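WbmS, polysaccharide deacetylase involved in O-antigen biosynthesis (Bordetella bronchiseptica, PDB 3HFT) probably removes acetyl groups from a polysaccharide intermediate of O-antigen biosynthesis, with a zinc ion at its putative active site. Local coordinates at residues 57-62 / 247-252. Residues are numbered along the deposited sequence; the frame is centred on the assembly and turned at random.
Sequences IDLIEG and TFLQSL
Along 57-62, Leu-59 is the first residue to touch 247-252, and its two methyls divide the work. CD1 comes up beside the amide end of Gln-250, 4.0 Å from NE2, the two side chains crossing at about a right angle. CD2 turns instead to Leu-249, 4.3 Å from its CD2 methyl. One residue on, Ile-60 extends CD1 to the same methyl of Leu-249, at 4.1 Å. Its CG1 lies anti to the carbonyl carbon, chi1 -55°, and the turn about the next bond brings CD1 to the neighbouring helix although the CB bond does not aim there. The CB bond of Leu-249 points toward 57-62, with CG anti to the backbone N (chi1 176°), and the CD2 methyl of Leu-249 meets both Leu-59 and Ile-60.

The axes of the two segments run nearly parallel, 15° apart, with a closest approach of 11.2 Å, so only side-chain ends meet. Val-212 of helix 209-214 touches both Leu-59 and Leu-249, while Phe-207 of strand 203-207 lies against Leu-249 and Phe-87 of strand 87-91 against Ile-60. The contact thus joins the C-terminal helix to the helix that follows the first strand of the parallel sheet. With no hydrogen bond or salt bridge between the segments and 158 Å² buried, the pairing rests on dispersion and exclusion of water, partly exposed Gln-250 bordering the aliphatic contact with its amide end.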
loop_
_atom_site.group_PDB
_atom_site.type_symbol
_atom_site.label_atom_id
_atom_site.label_comp_id
_atom_site.label_asym_id
_atom_site.label_seq_id
_atom_site.Cartn_x
_atom_site.Cartn_y
_atom_site.Cartn_z
ATOM N N ILE A 57 10.301 22.911 12.273
ATOM C CA ILE A 57 9.499 24.071 11.819
ATOM C C ILE A 57 10.396 25.264 11.442
ATOM O O ILE A 57 10.234 25.872 10.380
ATOM C CB ILE A 57 8.465 24.509 12.901
ATOM C CG1 ILE A 57 7.344 23.468 13.043
ATOM C CG2 ILE A 57 7.805 25.850 12.538
ATOM C CD1 ILE A 57 6.471 23.659 14.263
ATOM N N ASP A 58 11.347 25.598 12.306
ATOM C CA ASP A 58 12.247 26.728 12.028
ATOM C C ASP A 58 13.053 26.557 10.739
ATOM O O ASP A 58 13.206 27.487 9.957
ATOM C CB ASP A 58 13.187 26.952 13.198
ATOM C CG ASP A 58 12.471 27.468 14.436
ATOM O OD1 ASP A 58 11.339 28.004 14.324
ATOM O OD2 ASP A 58 13.060 27.313 15.523
ATOM N N LEU A 59 13.509 25.342 10.489
ATOM C CA LEU A 59 14.280 25.028 9.307
ATOM C C LEU A 59 13.456 25.214 8.025
ATOM O O LEU A 59 13.905 25.861 7.061
ATOM C CB LEU A 59 14.797 23.594 9.454
ATOM C CG LEU A 59 16.154 23.234 8.893
ATOM C CD1 LEU A 59 17.207 24.187 9.414
ATOM C CD2 LEU A 59 16.515 21.783 9.251
ATOM N N ILE A 60 12.225 24.702 8.018
ATOM C CA ILE A 60 11.333 24.868 6.853
ATOM C C ILE A 60 10.841 26.323 6.688
ATOM O O ILE A 60 10.849 26.862 5.575
ATOM C CB ILE A 60 10.159 23.879 6.919
ATOM C CG1 ILE A 60 10.689 22.450 7.059
ATOM C CG2 ILE A 60 9.282 23.973 5.664
ATOM C CD1 ILE A 60 11.796 22.064 6.014
ATOM N N GLU A 61 10.448 26.972 7.795
ATOM C CA GLU A 61 10.087 28.383 7.761
ATOM C C GLU A 61 11.231 29.246 7.224
ATOM O O GLU A 61 10.997 30.152 6.447
ATOM C CB GLU A 61 9.596 28.869 9.135
ATOM C CG GLU A 61 8.236 28.227 9.449
ATOM C CD GLU A 61 7.463 28.855 10.608
ATOM O OE1 GLU A 61 8.090 29.446 11.518
ATOM O OE2 GLU A 61 6.208 28.690 10.604
ATOM N N GLY A 62 12.468 28.935 7.596
ATOM C CA GLY A 62 13.621 29.673 7.088
ATOM C C GLY A 62 13.801 29.586 5.582
ATOM O O GLY A 62 14.327 30.514 4.963
ATOM N N THR A 247 21.296 17.275 6.756
ATOM C CA THR A 247 22.072 17.875 5.676
ATOM C C THR A 247 21.439 17.544 4.310
ATOM O O THR A 247 21.479 18.359 3.409
ATOM C CB THR A 247 23.541 17.488 5.727
ATOM O OG1 THR A 247 23.665 16.083 5.592
ATOM C CG2 THR A 247 24.208 17.975 7.032
ATOM N N PHE A 248 20.801 16.382 4.184
ATOM C CA PHE A 248 20.085 16.024 2.959
ATOM C C PHE A 248 18.951 17.033 2.741
ATOM O O PHE A 248 18.778 17.563 1.657
ATOM C CB PHE A 248 19.559 14.604 3.107
ATOM C CG PHE A 248 18.699 14.095 1.966
ATOM C CD1 PHE A 248 17.325 14.232 1.998
ATOM C CD2 PHE A 248 19.263 13.391 0.909
ATOM C CE1 PHE A 248 16.543 13.710 1.000
ATOM C CE2 PHE A 248 18.474 12.863 -0.089
ATOM C CZ PHE A 248 17.110 13.025 -0.040
ATOM N N LEU A 249 18.180 17.290 3.794
ATOM C CA LEU A 249 17.062 18.233 3.698
ATOM C C LEU A 249 17.568 19.618 3.431
ATOM O O LEU A 249 16.999 20.344 2.614
ATOM C CB LEU A 249 16.270 18.227 5.005
ATOM C CG LEU A 249 15.123 19.224 5.137
ATOM C CD1 LEU A 249 14.060 19.094 4.030
ATOM C CD2 LEU A 249 14.498 19.039 6.557
ATOM N N GLN A 250 18.624 20.026 4.125
ATOM C CA GLN A 250 19.177 21.365 3.886
ATOM C C GLN A 250 19.660 21.550 2.444
ATOM O O GLN A 250 19.394 22.580 1.842
ATOM C CB GLN A 250 20.304 21.698 4.881
ATOM C CG GLN A 250 19.788 21.923 6.293
ATOM C CD GLN A 250 20.912 21.991 7.307
ATOM O OE1 GLN A 250 21.831 21.185 7.276
ATOM N NE2 GLN A 250 20.841 22.951 8.193
ATOM N N SER A 251 20.336 20.551 1.877
ATOM C CA SER A 251 20.790 20.626 0.473
ATOM C C SER A 251 19.654 20.659 -0.516
ATOM O O SER A 251 19.694 21.382 -1.507
ATOM C CB SER A 251 21.639 19.425 0.101
ATOM O OG SER A 251 22.813 19.460 0.865
ATOM N N LEU A 252 18.650 19.853 -0.251
ATOM C CA LEU A 252 17.479 19.783 -1.122
ATOM C C LEU A 252 16.796 21.126 -1.172
ATOM O O LEU A 252 16.401 21.592 -2.250
ATOM C CB LEU A 252 16.548 18.703 -0.587
ATOM C CG LEU A 252 15.184 18.392 -1.148
ATOM C CD1 LEU A 252 14.758 17.081 -0.464
ATOM C CD2 LEU A 252 14.203 19.505 -0.875
#